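Local coordinates for metazoan TIR-STING fusion (Crassostrea gigas, PDB 6WT6), which joins a TIR domain to a STING-type ligand-binding domain in one chain, at residues D51-S55 / R56-C60; T59-A63 / E64-L68. All coordinates share one frame; numbering follows the deposited sequence.

Contact 1: residues D51-S55 / R56-C60; sequences DSVES and RGFTC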
# COMPACT_ATOMS: atom_id res chain seq x y z
N ASP A 51 -13.14 9.70 33.18
CA ASP A 51 -13.00 9.80 34.62
C ASP A 51 -12.87 8.42 35.27
O ASP A 51 -12.18 8.28 36.29
CB ASP A 51 -14.20 10.55 35.21
CG ASP A 51 -14.24 12.01 34.78
OD1 ASP A 51 -13.18 12.55 34.39
OD2 ASP A 51 -15.34 12.61 34.82
N SER A 52 -13.50 7.40 34.68
CA SER A 52 -13.39 6.05 35.23
C SER A 52 -11.98 5.50 35.07
O SER A 52 -11.47 4.81 35.96
CB SER A 52 -14.40 5.12 34.55
OG SER A 52 -15.72 5.61 34.68
N VAL A 53 -11.34 5.78 33.94
CA VAL A 53 -10.01 5.22 33.68
C VAL A 53 -8.94 5.99 34.43
O VAL A 53 -8.07 5.40 35.08
CB VAL A 53 -9.73 5.20 32.17
CG1 VAL A 53 -8.43 4.47 31.90
CG2 VAL A 53 -10.86 4.55 31.43
N GLU A 54 -8.98 7.33 34.35
CA GLU A 54 -7.90 8.13 34.91
C GLU A 54 -7.81 8.00 36.42
O GLU A 54 -6.72 8.13 36.99
CB GLU A 54 -8.06 9.59 34.49
CG GLU A 54 -7.75 9.85 33.02
CD GLU A 54 -7.25 11.26 32.75
OE1 GLU A 54 -7.75 12.20 33.40
OE2 GLU A 54 -6.34 11.42 31.91
N SER A 55 -8.93 7.74 37.10
CA SER A 55 -8.89 7.53 38.54
C SER A 55 -8.13 6.26 38.89
O SER A 55 -7.36 6.23 39.86
CB SER A 55 -10.30 7.48 39.12
OG SER A 55 -10.94 6.26 38.78
N ARG A 56 -8.31 5.20 38.09
CA ARG A 56 -7.64 3.93 38.35
C ARG A 56 -6.13 4.03 38.20
O ARG A 56 -5.41 3.14 38.66
CB ARG A 56 -8.17 2.85 37.41
CG ARG A 56 -9.66 2.56 37.58
CD ARG A 56 -9.94 1.78 38.85
NE ARG A 56 -9.56 0.38 38.73
CZ ARG A 56 -10.41 -0.59 38.39
NH1 ARG A 56 -9.98 -1.85 38.30
NH2 ARG A 56 -11.68 -0.31 38.15
N GLY A 57 -5.63 5.10 37.59
CA GLY A 57 -4.20 5.32 37.45
C GLY A 57 -3.74 5.54 36.02
O GLY A 57 -2.64 6.08 35.82
N PHE A 58 -4.52 5.14 35.03
CA PHE A 58 -4.11 5.30 33.64
C PHE A 58 -4.14 6.77 33.23
O PHE A 58 -4.95 7.56 33.72
CB PHE A 58 -5.01 4.47 32.72
CG PHE A 58 -4.99 3.00 33.00
CD1 PHE A 58 -4.07 2.17 32.37
CD2 PHE A 58 -5.88 2.44 33.90
CE1 PHE A 58 -4.05 0.81 32.63
CE2 PHE A 58 -5.86 1.08 34.17
CZ PHE A 58 -4.94 0.27 33.53
N THR A 59 -3.23 7.12 32.33
CA THR A 59 -3.16 8.46 31.76
C THR A 59 -3.77 8.44 30.36
O THR A 59 -3.34 7.67 29.50
CB THR A 59 -1.71 8.96 31.70
OG1 THR A 59 -1.24 9.22 33.03
CG2 THR A 59 -1.61 10.23 30.87
N CYS A 60 -4.77 9.28 30.14
CA CYS A 60 -5.52 9.28 28.89
C CYS A 60 -5.39 10.62 28.18
O CYS A 60 -5.01 11.64 28.76
CB CYS A 60 -7.00 8.96 29.12
SG CYS A 60 -7.33 7.27 29.63
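Val-53 and Glu-54 meet Phe-58 and Cys-60 in a local contact at the C-terminal end of helix 43-56, where the chain turns back into edge strand 60-62 of the TIR domain's parallel sheet. Gly-57 makes the turn as a Schellman motif: its phi of 125° would push a beta carbon against the preceding carbonyl oxygen, which suits glycine to the place. Gly-57 N is hydrogen-bonded to Glu-54 O (3.3 Å), and the bond from Arg-56 N to Val-53 O (3.0 Å) is weak. The reversal is seconded by a CA-H...O contact, Glu-54 CA to Phe-58 O at 3.2 Å. Val-53 turns CG1 anti to its own N (chi1 -173°), and this methyl lies 3.5 Å from Phe-58 CB and 3.8 Å from Cys-60 SG. A compact branched side chain and a small thiol fit this buried corner, while the Phe-58 ring runs on to Ile-156 and Ile-159 of helix 153-159 and meets His-32 edge-to-face. The extended Glu-54 chain carries OE2 to Cys-60 N (3.2 Å, N-H...O 156°), using the lone pair anti to OE1. Since OE1 is paired with Arg-65, both carboxylate oxygens have donors. A single acid thus ties the helix end to the backbone entering the strand and to a basic side chain beyond it; the two partners would probably favour its ionised form.

Contact 2: residues T59-A63 / E64-L68; sequences TCCFA and ERDFL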
# COMPACT_ATOMS: atom_id res chain seq x y z
N THR A 59 -3.23 7.12 32.33
CA THR A 59 -3.16 8.46 31.76
C THR A 59 -3.77 8.44 30.36
O THR A 59 -3.34 7.67 29.50
CB THR A 59 -1.71 8.96 31.70
OG1 THR A 59 -1.24 9.22 33.03
CG2 THR A 59 -1.61 10.23 30.87
N CYS A 60 -4.77 9.28 30.14
CA CYS A 60 -5.52 9.28 28.89
C CYS A 60 -5.39 10.62 28.18
O CYS A 60 -5.01 11.64 28.76
CB CYS A 60 -7.00 8.96 29.12
SG CYS A 60 -7.33 7.27 29.63
N CYS A 61 -5.73 10.60 26.89
CA CYS A 61 -5.79 11.80 26.05
C CYS A 61 -7.25 12.05 25.69
O CYS A 61 -7.90 11.19 25.09
CB CYS A 61 -4.94 11.63 24.79
SG CYS A 61 -5.03 13.01 23.62
N PHE A 62 -7.75 13.22 26.06
CA PHE A 62 -9.16 13.58 25.88
C PHE A 62 -9.24 14.88 25.11
O PHE A 62 -8.69 15.90 25.55
CB PHE A 62 -9.86 13.70 27.23
CG PHE A 62 -11.36 13.69 27.15
CD1 PHE A 62 -12.04 12.52 26.85
CD2 PHE A 62 -12.09 14.84 27.39
CE1 PHE A 62 -13.42 12.50 26.77
CE2 PHE A 62 -13.47 14.83 27.31
CZ PHE A 62 -14.14 13.66 27.01
N ALA A 63 -9.93 14.86 23.97
CA ALA A 63 -9.92 15.99 23.04
C ALA A 63 -10.34 17.29 23.72
O ALA A 63 -9.61 18.29 23.68
CB ALA A 63 -10.84 15.69 21.85
N GLU A 64 -11.52 17.29 24.36
CA GLU A 64 -12.03 18.50 25.01
C GLU A 64 -11.02 19.09 25.97
O GLU A 64 -10.82 20.32 26.01
CB GLU A 64 -13.33 18.17 25.75
CG GLU A 64 -13.82 19.27 26.67
CD GLU A 64 -14.81 18.76 27.71
OE1 GLU A 64 -14.38 18.04 28.64
OE2 GLU A 64 -16.01 19.08 27.60
N ARG A 65 -10.36 18.25 26.77
CA ARG A 65 -9.45 18.74 27.80
C ARG A 65 -8.08 19.06 27.23
O ARG A 65 -7.50 20.12 27.53
CB ARG A 65 -9.32 17.71 28.92
CG ARG A 65 -8.10 17.89 29.79
CD ARG A 65 -7.95 16.74 30.76
NE ARG A 65 -7.54 15.51 30.08
CZ ARG A 65 -7.52 14.31 30.64
NH1 ARG A 65 -7.90 14.17 31.91
NH2 ARG A 65 -7.13 13.25 29.95
N ASP A 66 -7.54 18.17 26.39
CA ASP A 66 -6.15 18.22 25.96
C ASP A 66 -5.93 18.97 24.65
O ASP A 66 -4.85 19.53 24.45
CB ASP A 66 -5.59 16.79 25.84
CG ASP A 66 -5.69 16.01 27.15
OD1 ASP A 66 -5.27 16.53 28.20
OD2 ASP A 66 -6.20 14.87 27.13
N PHE A 67 -6.91 19.00 23.74
CA PHE A 67 -6.74 19.69 22.47
C PHE A 67 -7.13 21.16 22.63
O PHE A 67 -8.26 21.47 23.02
CB PHE A 67 -7.57 19.04 21.36
CG PHE A 67 -7.10 17.66 20.97
CD1 PHE A 67 -5.88 17.18 21.42
CD2 PHE A 67 -7.87 16.85 20.15
CE1 PHE A 67 -5.44 15.91 21.08
CE2 PHE A 67 -7.43 15.58 19.80
CZ PHE A 67 -6.22 15.12 20.26
N LEU A 68 -6.18 22.05 22.34
CA LEU A 68 -6.43 23.48 22.42
C LEU A 68 -7.55 23.86 21.45
O LEU A 68 -7.79 23.16 20.46
CB LEU A 68 -5.15 24.26 22.12
CG LEU A 68 -3.94 23.91 22.99
CD1 LEU A 68 -3.03 22.91 22.28
CD2 LEU A 68 -3.16 25.15 23.41
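Phe-67 lays one face of its ring over Ala-63, whose CA stands 4.1 Å from the ring centroid in a CH-pi contact, while Ala-63 CB meets CD2 of the same ring at 3.6 Å. The small alanine lets the ring come close. Cys-61 SG approaches obliquely, 3.9 Å from Phe-67 CE1, and the ring also packs on Val-76, Val-77 and Ala-80 of helix 74-82. The short helical turn 63-66 is held by backbone bonds from Asp-66 N to Phe-62 O (2.7 Å) and from Phe-67 N to Ala-63 O (2.8 Å). Asp-66 folds back as well: with CG beside its own N (chi1 -58°), OD2 receives Phe-62 N almost straight on, through the lone pair away from OD1, at 2.5 Å, a length short enough to be doubtful in detail. The Arg-65 guanidinium has Asp-66 OD2 at its edge, in plane, and NE forms a salt bridge with OD1 (3.1 Å), though its hydrogen bonds are weak; NH1 pairs with Glu-54. Phe-62 and Glu-64 run side by side with ring and carboxylate planes 70° apart; OE1 sits at the ring edge, 3.6 Å from Phe-62 CE2, and is also bridged to Arg-47. Phe-62, stacked on Tyr-37 and packed on Leu-50, suits the interior here. Lying between the second strand and helix 74-82, the turn corresponds by topology to the start of the TIR BB loop.

Contacts 1 and 2 follow each other along the chain, share Thr-59 and Cys-60, and have centres about 12 Å apart; together they trace the run from helix 43-56 through strand 60-62 into the turn after it. They touch directly where Glu-54 OE1 meets Arg-65 NH1 at 2.5 Å, a short distance in the model, in a salt bridge that links the end of the helix to the short turn past the strand. The bridge joins residues that flank strand 60-62 in sequence. That strand pairs with strand 31-36, with which Cys-61 shares backbone hydrogen bonds, at Ala-33 and Ile-35, so both contacts belong to the border of the TIR sheet.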